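Local coordinates for Exo-poly-alpha-D-galacturonosidase (Thermotoga maritima, PDB 3JUR), which probably hydrolyses the glycosidic bonds of polygalacturonate from the chain end, as a hyperthermoactive glycoside hydrolase of family 28, at residues Phe33-Asp38 and Gly67-Gly72; Lys85-Phe90 and Ser130-Gly135; Asn359-Asn364 and Arg391-Glu396; Val417-Gly422 and Leu439-Lys444. All coordinates share one frame; numbering follows the deposited sequence.

Contact 1. Residues Phe33-Asp38 and Gly67-Gly72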
loop_
_atom_site.group_PDB
_atom_site.type_symbol
_atom_site.label_atom_id
_atom_site.label_comp_id
_atom_site.label_asym_id
_atom_site.label_seq_id
_atom_site.Cartn_x
_atom_site.Cartn_y
_atom_site.Cartn_z
ATOM N N PHE D 33 -1.629 26.039 62.240
ATOM C CA PHE D 33 -0.267 25.780 62.707
ATOM C C PHE D 33 0.731 26.874 62.312
ATOM O O PHE D 33 1.921 26.608 62.133
ATOM C CB PHE D 33 0.208 24.403 62.234
ATOM C CG PHE D 33 -0.634 23.268 62.744
ATOM C CD1 PHE D 33 -0.361 22.681 63.974
ATOM C CD2 PHE D 33 -1.702 22.786 61.994
ATOM C CE1 PHE D 33 -1.139 21.629 64.453
ATOM C CE2 PHE D 33 -2.484 21.741 62.462
ATOM C CZ PHE D 33 -2.203 21.159 63.693
ATOM N N GLY D 34 0.240 28.103 62.187
ATOM C CA GLY D 34 1.101 29.261 61.957
ATOM C C GLY D 34 1.453 29.558 60.509
ATOM O O GLY D 34 2.153 30.535 60.233
ATOM N N ALA D 35 0.970 28.723 59.588
ATOM C CA ALA D 35 1.211 28.914 58.156
ATOM C C ALA D 35 0.447 30.109 57.593
ATOM O O ALA D 35 -0.583 30.514 58.134
ATOM C CB ALA D 35 0.845 27.658 57.388
ATOM N N ARG D 36 0.971 30.663 56.505
ATOM C CA ARG D 36 0.319 31.731 55.763
ATOM C C ARG D 36 0.522 31.483 54.269
ATOM O O ARG D 36 1.631 31.162 53.829
ATOM C CB ARG D 36 0.899 33.088 56.166
ATOM C CG ARG D 36 -0.049 34.264 55.957
ATOM C CD ARG D 36 0.090 35.287 57.082
ATOM N NE ARG D 36 -0.223 34.678 58.374
ATOM C CZ ARG D 36 0.080 35.196 59.562
ATOM N NH1 ARG D 36 0.717 36.360 59.657
ATOM N NH2 ARG D 36 -0.258 34.538 60.665
ATOM N N GLY D 37 -0.554 31.620 53.499
ATOM C CA GLY D 37 -0.499 31.422 52.055
ATOM C C GLY D 37 -0.133 32.683 51.294
ATOM O O GLY D 37 -0.589 32.886 50.168
ATOM N N ASP D 38 0.705 33.520 51.904
ATOM C CA ASP D 38 1.130 34.793 51.313
ATOM C C ASP D 38 2.344 34.664 50.380
ATOM O O ASP D 38 2.795 35.656 49.803
ATOM C CB ASP D 38 1.407 35.839 52.415
ATOM C CG ASP D 38 2.461 35.382 53.431
ATOM O OD1 ASP D 38 3.188 34.396 53.174
ATOM O OD2 ASP D 38 2.566 36.022 54.501
ATOM N N GLY D 67 -3.862 29.553 48.408
ATOM C CA GLY D 67 -2.708 30.385 48.747
ATOM C C GLY D 67 -1.424 29.758 48.239
ATOM O O GLY D 67 -1.443 28.652 47.681
ATOM N N VAL D 68 -0.310 30.470 48.415
ATOM C CA VAL D 68 1.015 29.918 48.117
ATOM C C VAL D 68 1.778 29.723 49.427
ATOM O O VAL D 68 1.975 30.669 50.189
ATOM C CB VAL D 68 1.829 30.791 47.116
ATOM C CG1 VAL D 68 3.165 30.128 46.782
ATOM C CG2 VAL D 68 1.032 31.045 45.829
ATOM N N PHE D 69 2.191 28.484 49.681
ATOM C CA PHE D 69 2.828 28.112 50.942
ATOM C C PHE D 69 4.302 27.747 50.755
ATOM O O PHE D 69 4.624 26.720 50.139
ATOM C CB PHE D 69 2.055 26.960 51.595
ATOM C CG PHE D 69 0.678 27.346 52.061
ATOM C CD1 PHE D 69 0.476 27.818 53.353
ATOM C CD2 PHE D 69 -0.416 27.249 51.206
ATOM C CE1 PHE D 69 -0.798 28.181 53.790
ATOM C CE2 PHE D 69 -1.692 27.615 51.633
ATOM C CZ PHE D 69 -1.883 28.076 52.925
ATOM N N LEU D 70 5.184 28.603 51.271
ATOM C CA LEU D 70 6.633 28.388 51.191
ATOM C C LEU D 70 7.088 27.429 52.275
ATOM O O LEU D 70 6.715 27.581 53.434
ATOM C CB LEU D 70 7.403 29.710 51.334
ATOM C CG LEU D 70 7.285 30.790 50.254
ATOM C CD1 LEU D 70 8.344 31.866 50.478
ATOM C CD2 LEU D 70 7.412 30.209 48.852
ATOM N N THR D 71 7.903 26.453 51.891
ATOM C CA THR D 71 8.384 25.433 52.820
ATOM C C THR D 71 9.646 24.743 52.306
ATOM O O THR D 71 9.898 24.703 51.097
ATOM C CB THR D 71 7.291 24.352 53.121
ATOM O OG1 THR D 71 7.851 23.300 53.917
ATOM C CG2 THR D 71 6.738 23.755 51.841
ATOM N N GLY D 72 10.430 24.203 53.236
ATOM C CA GLY D 72 11.485 23.258 52.899
ATOM C C GLY D 72 10.833 21.906 52.669
ATOM O O GLY D 72 9.611 21.829 52.533
HETATM O O HOH W 1 4.031 31.212 52.215
#
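Phe69 and the Arg36-Gly37 peptide meet at one end of the parallel beta-helix, where the loop that leads toward helix 44-57 lies against the start of strand 68-75. The case illustrates how a single ring can seat a loop. From Phe69 CB the side chain sets off with CG beside the backbone N (chi1 -67°), which carries the ring to the loop. CD1 reaches Arg36 O at 3.6 Å. CE1 comes next: it lies 3.5 Å from Gly37 N and also touches Ala35 CB, which sits at the ring edge at 4.0 Å. CZ and CE2 lie under Gly37 CA, whose C-H points onto the face in a CH-pi contact, 3.7 Å from the ring centroid and 14° off its normal. Leu30 and Cys43 also pack on this ring. An alanine here is likely to leave Gly37 CA and Ala35 without their apolar partner and to open a gap beneath the loop. The two glycines, Gly37 and Gly67, bring their CA atoms to 4.1 Å, an approach that a CB on either would block. Beside them Val68 N donates to Gly37 O at 3.0 Å. A water accepts from Leu70 N and can donate to Arg36 O and Val68 O, each of these two oxygens lying 2.9 Å from it.

Contact 2. Residues Lys85-Phe90 and Ser130-Gly135; sequences KGTIKF and SGVLDG
Lys89 NZ is gripped by two groups: Asp134 OD2 across the strands, in a salt bridge of 2.9 Å, and the hydroxyl of Ser136. The ammonium comes to OD2 from above the carboxylate, 48° out of its plane. The lysine chain runs straight as far as CE and then bends (chi4 56°), and that last turn swings NZ back onto its neighbour. The other carboxylate oxygen, Asp134 OD1, is taken up by Asn210 ND2 and Ser136 N, so the acid is held at both oxygens. Behind these side chains, strands 87-90 and 132-134 run parallel, 8° apart, with axes 4.7 Å from each other. They illustrate the rule of the parallel beta-helix, in which like positions of successive coils stack in register: Thr87 over Val132, Ile88 over Leu133, Lys89 over Asp134. Backbone bonds alternate between the strands, Val132 O receiving Ile88 N at 2.8 Å and Ile88 O receiving Asp134 N at 2.8 Å. On the buried face Ile88 CD1 lies alongside Leu133 CD2, 3.9 Å away; Ile88 also packs on Thr71, Ile74 and Leu82, and Leu133 on Val84 and Phe192. On the face of Lys89, Thr87 OG1 rests against Val132 CB at 3.7 Å. Phe90 follows, its ring edge turned to the carbonyl of Asp134, with CD1 3.5 Å from Asp134 O. At the far end a water donates to Lys85 O, 2.6 Å away, and hydrogen-bonds to Ser130 OG.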
loop_
_atom_site.group_PDB
_atom_site.type_symbol
_atom_site.label_atom_id
_atom_site.label_comp_id
_atom_site.label_asym_id
_atom_site.label_seq_id
_atom_site.Cartn_x
_atom_site.Cartn_y
_atom_site.Cartn_z
ATOM N N LYS D 85 -4.952 21.958 47.978
ATOM C CA LYS D 85 -5.880 22.812 47.229
ATOM C C LYS D 85 -5.143 24.013 46.636
ATOM O O LYS D 85 -5.369 24.374 45.483
ATOM C CB LYS D 85 -7.022 23.305 48.123
ATOM C CG LYS D 85 -8.037 22.250 48.523
ATOM C CD LYS D 85 -9.089 22.875 49.441
ATOM C CE LYS D 85 -10.257 21.938 49.707
ATOM N NZ LYS D 85 -11.356 22.655 50.428
ATOM N N GLY D 86 -4.273 24.631 47.435
ATOM C CA GLY D 86 -3.459 25.761 46.982
ATOM C C GLY D 86 -2.174 25.293 46.318
ATOM O O GLY D 86 -2.151 24.253 45.662
ATOM N N THR D 87 -1.111 26.072 46.490
ATOM C CA THR D 87 0.209 25.740 45.973
ATOM C C THR D 87 1.162 25.494 47.143
ATOM O O THR D 87 1.201 26.279 48.101
ATOM C CB THR D 87 0.767 26.888 45.073
ATOM O OG1 THR D 87 -0.069 27.058 43.919
ATOM C CG2 THR D 87 2.210 26.605 44.611
ATOM N N ILE D 88 1.903 24.391 47.078
ATOM C CA ILE D 88 3.053 24.196 47.954
ATOM C C ILE D 88 4.291 24.563 47.144
ATOM O O ILE D 88 4.624 23.883 46.165
ATOM C CB ILE D 88 3.163 22.743 48.496
ATOM C CG1 ILE D 88 1.928 22.377 49.330
ATOM C CG2 ILE D 88 4.425 22.592 49.334
ATOM C CD1 ILE D 88 1.855 20.914 49.752
ATOM N N LYS D 89 4.945 25.658 47.530
ATOM C CA LYS D 89 6.121 26.142 46.812
ATOM C C LYS D 89 7.365 25.919 47.656
ATOM O O LYS D 89 7.518 26.511 48.731
ATOM C CB LYS D 89 5.978 27.623 46.435
ATOM C CG LYS D 89 7.149 28.161 45.614
ATOM C CD LYS D 89 6.958 29.622 45.202
ATOM C CE LYS D 89 8.113 30.107 44.330
ATOM N NZ LYS D 89 8.274 29.239 43.126
ATOM N N PHE D 90 8.257 25.069 47.157
ATOM C CA PHE D 90 9.436 24.672 47.911
ATOM C C PHE D 90 10.555 25.689 47.812
ATOM O O PHE D 90 10.868 26.167 46.725
ATOM C CB PHE D 90 9.895 23.279 47.488
ATOM C CG PHE D 90 8.933 22.206 47.881
ATOM C CD1 PHE D 90 7.895 21.837 47.026
ATOM C CD2 PHE D 90 9.033 21.590 49.122
ATOM C CE1 PHE D 90 6.989 20.857 47.395
ATOM C CE2 PHE D 90 8.130 20.608 49.499
ATOM C CZ PHE D 90 7.110 20.242 48.639
ATOM N N SER D 130 -6.455 19.207 43.995
ATOM C CA SER D 130 -6.262 19.765 42.663
ATOM C C SER D 130 -5.280 20.940 42.654
ATOM O O SER D 130 -5.277 21.745 41.719
ATOM C CB SER D 130 -7.605 20.204 42.086
ATOM O OG SER D 130 -8.139 21.249 42.884
ATOM N N GLY D 131 -4.438 21.017 43.678
ATOM C CA GLY D 131 -3.486 22.110 43.810
ATOM C C GLY D 131 -2.159 21.829 43.135
ATOM O O GLY D 131 -2.046 20.898 42.342
ATOM N N VAL D 132 -1.146 22.628 43.471
ATOM C CA VAL D 132 0.138 22.596 42.773
ATOM C C VAL D 132 1.301 22.302 43.723
ATOM O O VAL D 132 1.360 22.828 44.843
ATOM C CB VAL D 132 0.385 23.940 42.022
ATOM C CG1 VAL D 132 1.730 23.944 41.290
ATOM C CG2 VAL D 132 -0.763 24.234 41.054
ATOM N N LEU D 133 2.215 21.451 43.270
ATOM C CA LEU D 133 3.513 21.291 43.920
ATOM C C LEU D 133 4.559 21.970 43.040
ATOM O O LEU D 133 4.762 21.592 41.880
ATOM C CB LEU D 133 3.848 19.812 44.148
ATOM C CG LEU D 133 2.813 18.917 44.850
ATOM C CD1 LEU D 133 3.344 17.500 44.967
ATOM C CD2 LEU D 133 2.393 19.443 46.229
ATOM N N ASP D 134 5.197 22.996 43.590
ATOM C CA ASP D 134 6.134 23.829 42.835
ATOM C C ASP D 134 7.537 23.721 43.443
ATOM O O ASP D 134 7.813 24.289 44.502
ATOM C CB ASP D 134 5.627 25.277 42.820
ATOM C CG ASP D 134 6.561 26.240 42.098
ATOM O OD1 ASP D 134 7.607 25.824 41.539
ATOM O OD2 ASP D 134 6.228 27.439 42.093
ATOM N N GLY D 135 8.408 22.977 42.764
ATOM C CA GLY D 135 9.760 22.708 43.249
ATOM C C GLY D 135 10.736 23.865 43.157
ATOM O O GLY D 135 11.849 23.778 43.687
HETATM O O HOH W 2 -7.382 23.603 43.979
#

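Contact 3. Residues Asn359-Asn364 and Arg391-Glu396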
loop_
_atom_site.group_PDB
_atom_site.type_symbol
_atom_site.label_atom_id
_atom_site.label_comp_id
_atom_site.label_asym_id
_atom_site.label_seq_id
_atom_site.Cartn_x
_atom_site.Cartn_y
_atom_site.Cartn_z
ATOM N N ASN D 359 17.668 -0.397 22.428
ATOM C CA ASN D 359 19.101 -0.107 22.353
ATOM C C ASN D 359 19.886 -0.816 23.456
ATOM O O ASN D 359 19.640 -0.581 24.656
ATOM C CB ASN D 359 19.325 1.410 22.425
ATOM C CG ASN D 359 20.781 1.803 22.227
ATOM O OD1 ASN D 359 21.607 1.000 21.778
ATOM N ND2 ASN D 359 21.104 3.048 22.567
ATOM N N LEU D 360 20.815 -1.685 23.055
ATOM C CA LEU D 360 21.651 -2.390 24.028
ATOM C C LEU D 360 23.059 -1.803 24.103
ATOM O O LEU D 360 23.967 -2.430 24.651
ATOM C CB LEU D 360 21.696 -3.899 23.755
ATOM C CG LEU D 360 20.575 -4.773 24.320
ATOM C CD1 LEU D 360 19.215 -4.462 23.688
ATOM C CD2 LEU D 360 20.933 -6.249 24.152
ATOM N N ARG D 361 23.219 -0.592 23.568
ATOM C CA ARG D 361 24.503 0.116 23.571
ATOM C C ARG D 361 24.403 1.479 24.258
ATOM O O ARG D 361 25.100 2.418 23.880
ATOM C CB ARG D 361 25.011 0.316 22.144
ATOM C CG ARG D 361 25.354 -0.957 21.415
ATOM C CD ARG D 361 25.269 -0.727 19.929
ATOM N NE ARG D 361 24.831 -1.933 19.233
ATOM C CZ ARG D 361 24.662 -2.026 17.918
ATOM N NH1 ARG D 361 24.890 -0.974 17.136
ATOM N NH2 ARG D 361 24.267 -3.177 17.384
ATOM N N TYR D 362 23.539 1.573 25.262
ATOM C CA TYR D 362 23.305 2.817 25.987
ATOM C C TYR D 362 24.586 3.440 26.556
ATOM O O TYR D 362 25.369 2.753 27.221
ATOM C CB TYR D 362 22.301 2.581 27.110
ATOM C CG TYR D 362 21.889 3.847 27.801
ATOM C CD1 TYR D 362 20.996 4.732 27.193
ATOM C CD2 TYR D 362 22.400 4.176 29.055
ATOM C CE1 TYR D 362 20.621 5.905 27.812
ATOM C CE2 TYR D 362 22.020 5.351 29.690
ATOM C CZ TYR D 362 21.127 6.204 29.062
ATOM O OH TYR D 362 20.741 7.367 29.676
ATOM N N ASP D 363 24.770 4.736 26.295
ATOM C CA ASP D 363 25.977 5.514 26.681
ATOM C C ASP D 363 27.295 4.976 26.102
ATOM O O ASP D 363 28.376 5.399 26.520
ATOM C CB ASP D 363 26.109 5.669 28.212
ATOM C CG ASP D 363 25.200 6.754 28.794
ATOM O OD1 ASP D 363 24.498 7.450 28.035
ATOM O OD2 ASP D 363 25.192 6.915 30.034
ATOM N N ASN D 364 27.201 4.061 25.138
ATOM C CA ASN D 364 28.373 3.402 24.533
ATOM C C ASN D 364 29.326 2.793 25.567
ATOM O O ASN D 364 30.543 2.856 25.419
ATOM C CB ASN D 364 29.125 4.352 23.588
ATOM C CG ASN D 364 28.299 4.738 22.379
ATOM O OD1 ASN D 364 28.416 4.132 21.309
ATOM N ND2 ASN D 364 27.439 5.737 22.544
ATOM N N ARG D 391 13.754 0.906 15.346
ATOM C CA ARG D 391 15.201 0.874 15.463
ATOM C C ARG D 391 15.575 -0.062 16.613
ATOM O O ARG D 391 15.335 0.253 17.783
ATOM C CB ARG D 391 15.734 2.287 15.700
ATOM C CG ARG D 391 17.254 2.413 15.673
ATOM C CD ARG D 391 17.668 3.840 15.994
ATOM N NE ARG D 391 19.116 3.997 15.995
ATOM C CZ ARG D 391 19.760 5.151 16.172
ATOM N NH1 ARG D 391 19.096 6.284 16.386
ATOM N NH2 ARG D 391 21.085 5.165 16.143
ATOM N N ILE D 392 16.124 -1.232 16.270
ATOM C CA ILE D 392 16.418 -2.271 17.265
ATOM C C ILE D 392 17.872 -2.701 17.139
ATOM O O ILE D 392 18.290 -3.210 16.101
ATOM C CB ILE D 392 15.459 -3.499 17.144
ATOM C CG1 ILE D 392 14.021 -3.078 17.452
ATOM C CG2 ILE D 392 15.915 -4.659 18.077
ATOM C CD1 ILE D 392 12.959 -4.091 17.024
ATOM N N GLU D 393 18.646 -2.458 18.191
ATOM C CA GLU D 393 20.070 -2.774 18.163
ATOM C C GLU D 393 20.522 -3.597 19.371
ATOM O O GLU D 393 20.566 -3.106 20.515
ATOM C CB GLU D 393 20.897 -1.492 17.989
ATOM C CG GLU D 393 20.684 -0.862 16.614
ATOM C CD GLU D 393 21.161 0.580 16.506
ATOM O OE1 GLU D 393 22.163 0.809 15.787
ATOM O OE2 GLU D 393 20.542 1.480 17.118
ATOM N N GLY D 394 20.826 -4.859 19.100
ATOM C CA GLY D 394 21.376 -5.769 20.100
ATOM C C GLY D 394 22.892 -5.840 20.017
ATOM O O GLY D 394 23.539 -4.957 19.452
ATOM N N LEU D 395 23.460 -6.894 20.589
ATOM C CA LEU D 395 24.910 -7.124 20.530
ATOM C C LEU D 395 25.205 -8.445 19.828
ATOM O O LEU D 395 24.364 -9.338 19.818
ATOM C CB LEU D 395 25.517 -7.098 21.942
ATOM C CG LEU D 395 25.134 -5.897 22.821
ATOM C CD1 LEU D 395 25.418 -6.169 24.298
ATOM C CD2 LEU D 395 25.825 -4.619 22.347
ATOM N N GLU D 396 26.392 -8.553 19.233
ATOM C CA GLU D 396 26.832 -9.766 18.533
ATOM C C GLU D 396 26.698 -11.048 19.384
ATOM O O GLU D 396 26.289 -12.099 18.882
ATOM C CB GLU D 396 28.272 -9.580 18.017
ATOM C CG GLU D 396 28.881 -10.812 17.370
ATOM C CD GLU D 396 29.936 -10.496 16.308
ATOM O OE1 GLU D 396 30.470 -9.355 16.277
ATOM O OE2 GLU D 396 30.230 -11.407 15.499
HETATM O O HOH W 3 21.828 2.112 19.364
#
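Arg361 crosses Glu393 and reaches on to Gly394 and Leu395 where two successive coils of the parallel beta-helix give way to loops, a worked example of one arginine serving several partners. The strand enters with Arg391, whose NE donates to Glu393 OE2 at 3.1 Å within a salt bridge, while its NH1 pairs with Glu354. Glu393 comes next, in parallel register with Asn359. Its carbonyl O takes the N-H of Leu360 at 2.9 Å, and its CB sits over the centre of the Arg361 guanidinium, 3.8 Å above the plane. Glu393 OE1 lies 3.5 Å from Arg361 NH1 but well out of the guanidinium plane, so charge alone links them; the two flat groups are turned 58° apart. Arg361, Arg391 and Glu393 thus form a salt-bridge network. Asn359 OD1 accepts from Arg361 N in an Asx turn, which fixes the backbone from which the arginine leaves. At Gly394 the carbonyl O is gripped side-on by two nitrogens, Arg361 NH2 at 2.8 Å and Arg361 NE at 3.3 Å, the oxygen lying close to the guanidinium plane. A bend at chi3 (-147°) brings this edge round, and Arg361 NH2 also forms a salt bridge with Glu420 OE1. Leu395 ends the walk, running counter to the arginine: its CG packs on Leu360 CB, and its CD2 touches Arg361 CG at 3.8 Å.

Contact 4. Residues Val417-Gly422 and Leu439-Lys444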
loop_
_atom_site.group_PDB
_atom_site.type_symbol
_atom_site.label_atom_id
_atom_site.label_comp_id
_atom_site.label_asym_id
_atom_site.label_seq_id
_atom_site.Cartn_x
_atom_site.Cartn_y
_atom_site.Cartn_z
ATOM N N VAL D 417 12.797 0.249 9.114
ATOM C CA VAL D 417 13.460 -0.670 10.041
ATOM C C VAL D 417 14.986 -0.499 10.013
ATOM O O VAL D 417 15.618 -0.491 8.947
ATOM C CB VAL D 417 13.074 -2.169 9.787
ATOM C CG1 VAL D 417 13.793 -3.119 10.780
ATOM C CG2 VAL D 417 11.564 -2.374 9.887
ATOM N N LEU D 418 15.556 -0.324 11.199
ATOM C CA LEU D 418 16.978 -0.538 11.399
ATOM C C LEU D 418 17.073 -1.665 12.409
ATOM O O LEU D 418 16.593 -1.535 13.541
ATOM C CB LEU D 418 17.691 0.732 11.890
ATOM C CG LEU D 418 19.213 0.633 12.095
ATOM C CD1 LEU D 418 19.888 1.989 11.996
ATOM C CD2 LEU D 418 19.533 0.009 13.446
ATOM N N LEU D 419 17.651 -2.782 11.978
ATOM C CA LEU D 419 17.830 -3.945 12.836
ATOM C C LEU D 419 19.285 -4.379 12.812
ATOM O O LEU D 419 19.859 -4.567 11.744
ATOM C CB LEU D 419 16.939 -5.113 12.388
ATOM C CG LEU D 419 17.012 -6.386 13.254
ATOM C CD1 LEU D 419 16.295 -6.190 14.601
ATOM C CD2 LEU D 419 16.451 -7.605 12.517
ATOM N N GLU D 420 19.877 -4.526 13.993
ATOM C CA GLU D 420 21.198 -5.128 14.104
ATOM C C GLU D 420 21.248 -6.033 15.323
ATOM O O GLU D 420 21.012 -5.587 16.458
ATOM C CB GLU D 420 22.310 -4.069 14.152
ATOM C CG GLU D 420 23.689 -4.659 13.798
ATOM C CD GLU D 420 24.840 -3.659 13.855
ATOM O OE1 GLU D 420 24.950 -2.894 14.843
ATOM O OE2 GLU D 420 25.656 -3.659 12.913
ATOM N N PHE D 421 21.564 -7.302 15.081
ATOM C CA PHE D 421 21.618 -8.324 16.135
ATOM C C PHE D 421 20.278 -8.438 16.874
ATOM O O PHE D 421 20.183 -8.252 18.095
ATOM C CB PHE D 421 22.776 -8.058 17.102
ATOM C CG PHE D 421 24.123 -7.914 16.426
ATOM C CD1 PHE D 421 24.612 -8.910 15.584
ATOM C CD2 PHE D 421 24.910 -6.792 16.656
ATOM C CE1 PHE D 421 25.862 -8.788 14.964
ATOM C CE2 PHE D 421 26.167 -6.659 16.040
ATOM C CZ PHE D 421 26.639 -7.659 15.195
ATOM N N GLY D 422 19.239 -8.746 16.110
ATOM C CA GLY D 422 17.904 -8.865 16.656
ATOM C C GLY D 422 17.049 -9.830 15.866
ATOM O O GLY D 422 17.410 -10.250 14.761
ATOM N N LEU D 439 6.263 -10.108 8.283
ATOM C CA LEU D 439 7.638 -9.662 8.107
ATOM C C LEU D 439 8.461 -10.176 9.263
ATOM O O LEU D 439 8.348 -9.667 10.388
ATOM C CB LEU D 439 7.755 -8.140 7.962
ATOM C CG LEU D 439 9.171 -7.569 7.754
ATOM C CD1 LEU D 439 9.136 -6.277 6.961
ATOM C CD2 LEU D 439 9.880 -7.337 9.077
ATOM N N TYR D 440 9.262 -11.204 8.982
ATOM C CA TYR D 440 10.167 -11.779 9.978
ATOM C C TYR D 440 11.606 -11.625 9.523
ATOM O O TYR D 440 11.956 -12.027 8.418
ATOM C CB TYR D 440 9.864 -13.258 10.236
ATOM C CG TYR D 440 10.882 -13.921 11.144
ATOM C CD1 TYR D 440 10.830 -13.744 12.522
ATOM C CD2 TYR D 440 11.906 -14.710 10.622
ATOM C CE1 TYR D 440 11.754 -14.334 13.351
ATOM C CE2 TYR D 440 12.841 -15.305 11.446
ATOM C CZ TYR D 440 12.758 -15.116 12.809
ATOM O OH TYR D 440 13.681 -15.710 13.638
ATOM N N ILE D 441 12.434 -11.029 10.376
ATOM C CA ILE D 441 13.852 -10.857 10.072
ATOM C C ILE D 441 14.684 -11.261 11.284
ATOM O O ILE D 441 14.398 -10.833 12.398
ATOM C CB ILE D 441 14.219 -9.392 9.660
ATOM C CG1 ILE D 441 13.447 -8.942 8.416
ATOM C CG2 ILE D 441 15.711 -9.282 9.366
ATOM C CD1 ILE D 441 13.462 -7.414 8.186
ATOM N N GLU D 442 15.696 -12.102 11.063
ATOM C CA GLU D 442 16.689 -12.398 12.098
ATOM C C GLU D 442 18.082 -12.080 11.578
ATOM O O GLU D 442 18.523 -12.640 10.573
ATOM C CB GLU D 442 16.606 -13.858 12.560
ATOM C CG GLU D 442 17.553 -14.183 13.717
ATOM C CD GLU D 442 17.351 -15.577 14.300
ATOM O OE1 GLU D 442 17.033 -15.654 15.505
ATOM O OE2 GLU D 442 17.517 -16.589 13.569
ATOM N N GLY D 443 18.757 -11.165 12.267
ATOM C CA GLY D 443 20.104 -10.751 11.907
ATOM C C GLY D 443 20.263 -9.246 11.825
ATOM O O GLY D 443 20.113 -8.533 12.829
ATOM N N LYS D 444 20.589 -8.770 10.625
ATOM C CA LYS D 444 20.796 -7.348 10.357
ATOM C C LYS D 444 19.882 -6.912 9.224
ATOM O O LYS D 444 19.656 -7.668 8.277
ATOM C CB LYS D 444 22.250 -7.071 9.947
ATOM C CG LYS D 444 23.298 -7.474 10.975
ATOM C CD LYS D 444 24.713 -7.136 10.497
ATOM C CE LYS D 444 25.729 -7.478 11.570
ATOM N NZ LYS D 444 27.122 -7.114 11.187
#
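Gly422 and Gly443 pair antiparallel where both segments turn a corner, Gly443 N giving a nearly straight bond to Gly422 O at 3.0 Å and Gly422 N a weak one to Gly443 O at 3.4 Å. Phe421, in a left-handed backbone conformation, also faces Gly443. Around this turn the side chains sort into an inner and an outer group. Inside, Leu419 and Ile441 overlap head to tail, and Leu419 CD2 meets Ile441 CG2 at 3.6 Å. Outside, Lys444 runs fully extended beyond CG, alongside both Glu420 and Phe421. Its CG packs on Glu420 CG at 4.0 Å, and its CE touches Phe421 CE1 obliquely at 3.6 Å. Glu420 CG sits over one face of that ring, toward its rim, 3.7 Å above the plane. The charges stay beyond salt-bridge range, with Lys444 NZ 4.1 Å from Glu420 OE2, while Glu420 OE1 is paired with Arg361. A serine in place of Lys444 would probably uncover the CE1-CZ side of the Phe421 ring, where Lys444 CE now lies, and leave Arg361 as the positive charge still close to the Glu420 carboxylate. Segment 439-444 also pairs antiparallel with a strand of the second subunit, continuing the sheet into that chain, and Ile441 packs on Ile441 there. Phe421 and Gly422 set against the single residue Gly443 form a G1 beta bulge, here at the C-terminal end of the beta-helix.

Overall arrangement
From the N terminus the four contacts close in series; none crosses or encloses another. Contact 1 closes a loop of 28 residues that holds helix 44-57, and contact 2 one of 39 residues with no helix. The two touch, because strands 68-75 and 87-90 are neighbours, and together they bind the first coils. Far along the solenoid, contact 3 spans 26 residues and contact 4 a final 16, leading to the subunit interface. These also meet, through neighbouring strands 388-393 and 415-419. The centres of contacts 1 and 4 lie about 57 Å apart, on opposite sides of the chain's centre: contacts 2 and 3 join successive coils, while contact 4 is an antiparallel turn at the C-terminal end.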